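Long-range contacts in HRDC domain-containing protein (Bifidobacterium adolescentis ATCC 15703, PDB 3CYM), which is of unknown function but resembles ribonuclease D and probably acts on nucleic acids as a 3'-5' exonuclease: residues F51-E56 and I253-L258; D155-P160 and E301-I306; E357-R362 and L396-E401. One frame throughout, in Å; residues are numbered along the deposited sequence.

Interaction 1. Residues F51-E56 and I253-L258; sequences FRYGHE and IAPTLL
Phe51 and Ala254 share the one hydrogen bond that joins these two segments: Ala254 N donates to Phe51 O over 2.8 Å. It is nearly straight at hydrogen (163°), yet the donor stands above the carbonyl plane rather than on a lone pair. The same oxygen is wrapped by carbon, with Ile253 CA at 3.5 Å in a CA-H...O contact, Ile253 CG1 close by and Leu257 CD1 at 3.8 Å from Phe51 O. Ala254 CB packs 3.6 Å from both Phe51 O and Arg52 O. A second CA-H...O contact runs the other way, from Tyr53 CA to Ile253 O at 3.4 Å. CG of Tyr53 stands anti to the backbone N (chi1 175°), with Ile253 O in plane at the ring edge, while ring atom CE1 passes 4.3 Å from Pro255 CG. The phenol end travels on to hydrogen-bond Asp245 of helix 231-250. Arg52 NE bonds Tyr303 OH, Arg52 NH2 pairs with Asp252, and Phe51 stacks its ring on Phe300. Backbone therefore carries the polar link in an interdomain junction, where the loop between strands 40-47 and 57-65 of the RNase H-like exonuclease domain meets the start of helix 255-258 in the HRDC domain.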
# COMPACT_ATOMS: atom_id res chain seq x y z
N PHE A 51 11.87 8.26 0.06
CA PHE A 51 12.50 9.55 0.33
C PHE A 51 12.11 10.14 1.69
O PHE A 51 12.96 10.30 2.58
CB PHE A 51 12.18 10.56 -0.78
CG PHE A 51 12.70 10.16 -2.13
CD1 PHE A 51 13.98 10.52 -2.53
CD2 PHE A 51 11.90 9.42 -3.00
CE1 PHE A 51 14.47 10.16 -3.77
CE2 PHE A 51 12.38 9.05 -4.26
CZ PHE A 51 13.67 9.41 -4.64
N ARG A 52 10.84 10.48 1.85
CA ARG A 52 10.31 10.99 3.12
C ARG A 52 9.99 9.84 4.07
O ARG A 52 10.16 8.68 3.71
CB ARG A 52 9.07 11.86 2.88
CG ARG A 52 9.34 13.17 2.14
CD ARG A 52 10.44 13.96 2.80
NE ARG A 52 10.86 15.12 2.02
CZ ARG A 52 10.60 16.38 2.35
NH1 ARG A 52 11.02 17.36 1.56
NH2 ARG A 52 9.92 16.67 3.45
N TYR A 53 9.52 10.18 5.27
CA TYR A 53 9.30 9.18 6.32
C TYR A 53 8.31 8.07 5.98
O TYR A 53 8.72 6.91 5.81
CB TYR A 53 8.90 9.85 7.65
CG TYR A 53 8.54 8.85 8.74
CD1 TYR A 53 9.50 8.02 9.30
CD2 TYR A 53 7.22 8.74 9.20
CE1 TYR A 53 9.18 7.11 10.29
CE2 TYR A 53 6.88 7.82 10.18
CZ TYR A 53 7.87 7.02 10.73
OH TYR A 53 7.54 6.11 11.71
N GLY A 54 7.03 8.41 5.87
CA GLY A 54 6.00 7.39 5.71
C GLY A 54 5.20 7.54 4.43
O GLY A 54 5.77 7.64 3.34
N HIS A 55 3.88 7.56 4.58
CA HIS A 55 2.98 7.57 3.44
C HIS A 55 2.07 8.79 3.47
O HIS A 55 0.87 8.69 3.22
CB HIS A 55 2.20 6.25 3.37
CG HIS A 55 3.08 5.04 3.48
ND1 HIS A 55 3.85 4.58 2.43
CD2 HIS A 55 3.35 4.22 4.53
CE1 HIS A 55 4.53 3.52 2.82
NE2 HIS A 55 4.25 3.28 4.09
N GLU A 56 2.67 9.94 3.78
CA GLU A 56 2.00 11.22 3.68
C GLU A 56 1.90 11.60 2.20
O GLU A 56 2.85 11.43 1.44
CB GLU A 56 2.78 12.28 4.46
CG GLU A 56 2.12 13.65 4.55
CD GLU A 56 3.04 14.74 5.09
OE1 GLU A 56 4.03 14.42 5.79
OE2 GLU A 56 2.77 15.93 4.82
N ILE A 253 12.21 11.71 6.92
CA ILE A 253 13.10 11.06 5.97
C ILE A 253 12.92 9.55 6.10
O ILE A 253 12.63 9.06 7.19
CB ILE A 253 14.59 11.53 6.19
CG1 ILE A 253 15.53 10.97 5.11
CG2 ILE A 253 15.06 11.24 7.62
CD1 ILE A 253 16.96 11.46 5.21
N ALA A 254 13.06 8.83 4.98
CA ALA A 254 13.00 7.36 4.98
C ALA A 254 14.04 6.80 5.94
O ALA A 254 15.22 7.14 5.84
CB ALA A 254 13.25 6.83 3.58
N PRO A 255 13.60 5.96 6.91
CA PRO A 255 14.45 5.40 7.97
C PRO A 255 15.78 4.81 7.50
O PRO A 255 16.80 5.02 8.15
CB PRO A 255 13.57 4.31 8.57
CG PRO A 255 12.19 4.77 8.34
CD PRO A 255 12.20 5.51 7.04
N THR A 256 15.77 4.12 6.36
CA THR A 256 16.97 3.46 5.85
C THR A 256 17.98 4.42 5.19
O THR A 256 19.07 4.00 4.79
CB THR A 256 16.62 2.34 4.87
OG1 THR A 256 15.69 2.83 3.91
CG2 THR A 256 16.00 1.15 5.61
N LEU A 257 17.60 5.69 5.08
CA LEU A 257 18.54 6.73 4.68
C LEU A 257 19.38 7.19 5.87
O LEU A 257 20.50 7.67 5.71
CB LEU A 257 17.81 7.91 4.01
CG LEU A 257 17.36 7.70 2.56
CD1 LEU A 257 16.34 8.73 2.13
CD2 LEU A 257 18.57 7.73 1.63
N LEU A 258 18.83 7.02 7.07
CA LEU A 258 19.53 7.41 8.30
C LEU A 258 20.51 6.34 8.76
O LEU A 258 21.58 6.64 9.28
CB LEU A 258 18.52 7.71 9.40
CG LEU A 258 17.65 8.94 9.19
CD1 LEU A 258 16.93 9.27 10.48
CD2 LEU A 258 18.48 10.14 8.70

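Interaction 2. Residues D155-P160 and E301-I306; sequences DWSYRP and ERYAPI
Asp155 sets its carboxylate anti to the backbone N (chi1 -179°), an orientation that carries OD2 to Arg302, whose chain bends at chi3 (66°) to present the guanidinium end-on. In this conformer, one of two modelled for Arg302, NH1 and NH2 both grip one oxygen, Asp155 OD2, at 2.8 and 3.1 Å. That oxygen lies in the guanidinium plane, although the two flat groups are steeply turned against each other. NH1 arrives on the anti side of OD2; on the syn side Tyr303 OH donates to Asp155 OD2 over 2.6 Å, with OD2 in plane at the edge of the Tyr303 ring. Here, then, three donors converge on one oxygen of a buried acid, which probably favours its charged form. The other oxygen, Asp155 OD1, accepts from Ser157 OG and, at 3.1 Å, from Ser157 N, both on the same face; the bond to N closes an Asx turn that fixes the carboxylate's rotation. Tyr158 CD2 covers one face of the guanidinium, 3.4 Å from Arg302 NH2. The contact joins the loop between strand 145-146 and helix 163-174 to the turn linking helices 296-301 and 304-307; Met299 of the former helix packs against Asp155 and Tyr158, and Ser157 packs on Trp58 of strand 57-65.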
# COMPACT_ATOMS: atom_id res chain seq x y z
N ASP A 155 10.41 11.70 -6.18
CA ASP A 155 10.28 12.31 -4.87
C ASP A 155 9.22 13.39 -4.95
O ASP A 155 9.53 14.52 -5.31
CB ASP A 155 11.61 12.89 -4.37
CG ASP A 155 11.49 13.50 -2.97
OD1 ASP A 155 10.39 13.50 -2.39
OD2 ASP A 155 12.50 13.99 -2.45
N TRP A 156 7.98 13.05 -4.60
CA TRP A 156 6.86 13.98 -4.76
C TRP A 156 6.87 15.19 -3.83
O TRP A 156 6.04 16.09 -3.98
CB TRP A 156 5.52 13.24 -4.70
CG TRP A 156 5.36 12.38 -5.89
CD1 TRP A 156 5.64 11.04 -5.99
CD2 TRP A 156 4.94 12.79 -7.20
NE1 TRP A 156 5.39 10.59 -7.26
CE2 TRP A 156 4.96 11.65 -8.03
CE3 TRP A 156 4.52 14.02 -7.74
CZ2 TRP A 156 4.58 11.69 -9.38
CZ3 TRP A 156 4.15 14.06 -9.09
CH2 TRP A 156 4.19 12.90 -9.89
N SER A 157 7.84 15.22 -2.91
CA SER A 157 8.06 16.38 -2.04
C SER A 157 8.85 17.51 -2.69
O SER A 157 9.02 18.57 -2.09
CB SER A 157 8.76 15.95 -0.75
OG SER A 157 10.11 15.61 -0.99
N TYR A 158 9.33 17.27 -3.91
CA TYR A 158 10.09 18.27 -4.66
C TYR A 158 9.20 19.46 -5.02
O TYR A 158 8.15 19.29 -5.63
CB TYR A 158 10.67 17.64 -5.94
CG TYR A 158 11.85 18.38 -6.55
CD1 TYR A 158 11.65 19.47 -7.41
CD2 TYR A 158 13.17 17.98 -6.29
CE1 TYR A 158 12.73 20.15 -7.97
CE2 TYR A 158 14.26 18.67 -6.85
CZ TYR A 158 14.02 19.75 -7.69
OH TYR A 158 15.08 20.43 -8.26
N ARG A 159 9.60 20.67 -4.62
CA ARG A 159 8.89 21.90 -5.01
C ARG A 159 9.85 22.86 -5.71
O ARG A 159 10.99 22.99 -5.30
CB ARG A 159 8.21 22.59 -3.82
CG ARG A 159 7.15 21.77 -3.09
CD ARG A 159 5.87 21.64 -3.90
NE ARG A 159 4.85 20.90 -3.17
CZ ARG A 159 4.70 19.58 -3.18
NH1 ARG A 159 5.52 18.80 -3.90
NH2 ARG A 159 3.73 19.02 -2.47
N PRO A 160 9.41 23.53 -6.79
CA PRO A 160 8.11 23.37 -7.46
C PRO A 160 8.06 22.06 -8.25
O PRO A 160 9.10 21.56 -8.67
CB PRO A 160 8.04 24.57 -8.40
CG PRO A 160 9.46 24.92 -8.66
CD PRO A 160 10.24 24.55 -7.45
N GLU A 301 20.58 12.37 -2.95
CA GLU A 301 21.67 13.21 -2.42
C GLU A 301 21.22 14.54 -1.81
O GLU A 301 21.96 15.15 -1.03
CB GLU A 301 22.73 13.46 -3.50
CG GLU A 301 23.77 12.35 -3.65
CD GLU A 301 24.46 12.03 -2.34
OE1 GLU A 301 24.54 10.84 -2.01
OE2 GLU A 301 24.93 12.97 -1.65
N ARG A 302 20.01 14.97 -2.17
CA ARG A 302 19.35 16.14 -1.58
C ARG A 302 19.13 15.99 -0.08
O ARG A 302 19.02 16.98 0.65
CB ARG A 302 17.99 16.37 -2.24
CG ARG A 302 18.06 17.13 -3.55
CD ARG A 302 16.89 16.80 -4.47
NE ARG A 302 15.59 17.23 -3.96
CZ ARG A 302 14.65 16.40 -3.48
NH1 ARG A 302 14.88 15.09 -3.43
NH2 ARG A 302 13.49 16.89 -3.06
N TYR A 303 19.05 14.74 0.38
CA TYR A 303 18.80 14.43 1.79
C TYR A 303 20.06 14.33 2.63
O TYR A 303 19.98 14.10 3.84
CB TYR A 303 17.95 13.16 1.90
CG TYR A 303 16.53 13.38 1.44
CD1 TYR A 303 15.54 13.75 2.34
CD2 TYR A 303 16.19 13.27 0.09
CE1 TYR A 303 14.24 13.98 1.92
CE2 TYR A 303 14.89 13.49 -0.35
CZ TYR A 303 13.92 13.85 0.58
OH TYR A 303 12.63 14.07 0.17
N ALA A 304 21.22 14.53 1.99
CA ALA A 304 22.52 14.50 2.67
C ALA A 304 22.64 15.43 3.89
O ALA A 304 23.14 14.97 4.92
CB ALA A 304 23.67 14.72 1.70
N PRO A 305 22.19 16.71 3.80
CA PRO A 305 22.24 17.55 5.01
C PRO A 305 21.41 17.07 6.21
O PRO A 305 21.75 17.39 7.35
CB PRO A 305 21.70 18.90 4.52
CG PRO A 305 22.00 18.90 3.06
CD PRO A 305 21.69 17.49 2.65
N ILE A 306 20.34 16.32 5.96
CA ILE A 306 19.57 15.69 7.03
C ILE A 306 20.34 14.47 7.54
O ILE A 306 20.42 14.24 8.75
CB ILE A 306 18.11 15.31 6.60
CG1 ILE A 306 17.24 16.56 6.44
CG2 ILE A 306 17.42 14.43 7.64
CD1 ILE A 306 17.18 17.11 5.04

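Interaction 3. Residues E357-R362 and L396-E401; sequences ERYPER and LCWTDE
Arg362 is met by two aromatic rings and a carboxylate, each from a different direction. Its chain runs extended from CG to NE, carrying the guanidinium over the face of Trp398, where CZ stands 4.7 Å from the centroid of the six-membered ring in a cation-pi contact. The guanidinium is upright on the indole, the planes 83° apart, so that NH1 points down at the ring and lies 3.5 Å from Trp398 CE2. Tyr359 covers one face of the guanidinium and the backbone of Thr399 the other. The rings also meet directly: the edge of Trp398 is directed at the face of Tyr359, CH2 lying 3.4 Å from CD2 of Tyr359 in an edge-to-face pair. Asp400 completes the grip side-on, Arg362 NE giving 2.8 Å to Asp400 OD2 and NH2 giving 2.9 Å to OD1, both from above the carboxylate plane. Were Arg362 replaced by alanine, Asp400 would probably lose its countercharge and the Trp398 face beneath NH1 its cover. The cluster sits at the surface of the C-terminal helical domain, where the start of helix 360-380 meets the loop that follows helix 390-397, with Trp355 of helix 352-358 against the indole.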
# COMPACT_ATOMS: atom_id res chain seq x y z
N GLU A 357 5.31 -31.17 6.00
CA GLU A 357 6.28 -31.80 6.90
C GLU A 357 5.66 -32.19 8.25
O GLU A 357 5.93 -33.28 8.76
CB GLU A 357 7.49 -30.89 7.10
CG GLU A 357 8.71 -31.57 7.73
CD GLU A 357 9.82 -30.59 8.08
OE1 GLU A 357 10.37 -30.68 9.20
OE2 GLU A 357 10.15 -29.72 7.23
N ARG A 358 4.83 -31.31 8.80
CA ARG A 358 4.35 -31.44 10.18
C ARG A 358 2.89 -31.93 10.34
O ARG A 358 2.56 -32.59 11.33
CB ARG A 358 4.51 -30.10 10.91
CG ARG A 358 5.91 -29.53 10.93
CD ARG A 358 6.60 -29.83 12.24
NE ARG A 358 7.44 -28.71 12.65
CZ ARG A 358 8.73 -28.61 12.37
NH1 ARG A 358 9.35 -29.57 11.69
NH2 ARG A 358 9.41 -27.54 12.78
N TYR A 359 2.03 -31.58 9.38
CA TYR A 359 0.60 -31.92 9.45
C TYR A 359 0.08 -32.43 8.09
O TYR A 359 -0.72 -31.75 7.45
CB TYR A 359 -0.23 -30.70 9.89
CG TYR A 359 0.11 -30.16 11.26
CD1 TYR A 359 -0.55 -30.62 12.40
CD2 TYR A 359 1.10 -29.19 11.43
CE1 TYR A 359 -0.24 -30.13 13.66
CE2 TYR A 359 1.43 -28.70 12.69
CZ TYR A 359 0.75 -29.17 13.80
OH TYR A 359 1.06 -28.68 15.05
N PRO A 360 0.54 -33.63 7.66
CA PRO A 360 0.18 -34.10 6.32
C PRO A 360 -1.31 -34.40 6.18
O PRO A 360 -1.86 -34.27 5.08
CB PRO A 360 1.00 -35.39 6.16
CG PRO A 360 2.05 -35.32 7.21
CD PRO A 360 1.39 -34.61 8.35
N GLU A 361 -1.95 -34.78 7.29
CA GLU A 361 -3.38 -35.10 7.33
C GLU A 361 -4.25 -33.86 7.16
O GLU A 361 -5.28 -33.91 6.50
CB GLU A 361 -3.74 -35.83 8.63
CG GLU A 361 -3.33 -37.31 8.66
CD GLU A 361 -1.84 -37.51 8.91
OE1 GLU A 361 -1.20 -38.26 8.13
OE2 GLU A 361 -1.31 -36.91 9.87
N ARG A 362 -3.84 -32.75 7.78
CA ARG A 362 -4.48 -31.45 7.59
C ARG A 362 -4.32 -30.96 6.14
O ARG A 362 -5.25 -30.39 5.58
CB ARG A 362 -3.91 -30.41 8.56
CG ARG A 362 -4.36 -30.57 10.01
CD ARG A 362 -3.78 -29.50 10.94
NE ARG A 362 -4.06 -29.78 12.35
CZ ARG A 362 -3.71 -28.99 13.36
NH1 ARG A 362 -3.05 -27.86 13.15
NH2 ARG A 362 -4.01 -29.34 14.61
N LEU A 396 -9.15 -22.26 7.96
CA LEU A 396 -10.26 -23.23 8.05
C LEU A 396 -9.80 -24.68 8.21
O LEU A 396 -10.39 -25.45 8.97
CB LEU A 396 -11.17 -23.08 6.83
CG LEU A 396 -12.33 -24.05 6.56
CD1 LEU A 396 -13.55 -23.77 7.44
CD2 LEU A 396 -12.71 -23.95 5.09
N CYS A 397 -8.75 -25.05 7.48
CA CYS A 397 -8.24 -26.41 7.49
C CYS A 397 -7.17 -26.63 8.57
O CYS A 397 -6.69 -27.74 8.75
CB CYS A 397 -7.73 -26.79 6.10
SG CYS A 397 -9.05 -26.77 4.86
N TRP A 398 -6.83 -25.56 9.29
CA TRP A 398 -5.84 -25.62 10.37
C TRP A 398 -6.46 -26.17 11.65
O TRP A 398 -6.60 -25.47 12.66
CB TRP A 398 -5.23 -24.24 10.60
CG TRP A 398 -3.99 -24.25 11.45
CD1 TRP A 398 -3.80 -23.61 12.63
CD2 TRP A 398 -2.77 -24.97 11.18
NE1 TRP A 398 -2.54 -23.86 13.12
CE2 TRP A 398 -1.89 -24.69 12.25
CE3 TRP A 398 -2.33 -25.81 10.15
CZ2 TRP A 398 -0.60 -25.23 12.32
CZ3 TRP A 398 -1.05 -26.33 10.21
CH2 TRP A 398 -0.20 -26.04 11.29
N THR A 399 -6.81 -27.45 11.59
CA THR A 399 -7.56 -28.13 12.63
C THR A 399 -7.49 -29.65 12.42
O THR A 399 -7.35 -30.13 11.29
CB THR A 399 -9.05 -27.66 12.67
OG1 THR A 399 -9.79 -28.46 13.60
CG2 THR A 399 -9.71 -27.77 11.30
N ASP A 400 -7.58 -30.40 13.51
CA ASP A 400 -7.66 -31.86 13.42
C ASP A 400 -9.12 -32.33 13.41
O ASP A 400 -9.41 -33.53 13.40
CB ASP A 400 -6.86 -32.50 14.54
CG ASP A 400 -5.36 -32.29 14.38
OD1 ASP A 400 -4.68 -32.10 15.40
OD2 ASP A 400 -4.86 -32.30 13.23
N GLU A 401 -10.04 -31.36 13.41
CA GLU A 401 -11.48 -31.62 13.35
C GLU A 401 -12.15 -30.77 12.25
O GLU A 401 -13.01 -29.94 12.57
CB GLU A 401 -12.11 -31.32 14.71
CG GLU A 401 -11.67 -32.23 15.86
CD GLU A 401 -11.79 -31.57 17.23
OE1 GLU A 401 -11.36 -30.40 17.39
OE2 GLU A 401 -12.32 -32.22 18.16

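How the interactions relate
Along the chain, 51-56 comes first, in the loop joining strand 40-47 to strand 57-65; the loop segment 155-160 follows, before helix 163-174. The partners then come in the same order, 253-258 and 301-306, so interactions 1 and 2 cross rather than nest. Each closes a long, largely helical loop, and together they fasten the exonuclease domain to the HRDC domain and the turn between helices 296-301 and 304-307. Their centres lie 11 Å apart and they touch, Arg52 NE of interaction 1 lying 2.8 Å from Tyr303 OH of interaction 2, a probable hydrogen bond. Interaction 3 opens only after both have closed, spans a much shorter loop within the C-terminal domain, and stays about 29 Å from interaction 1 at the nearest atoms.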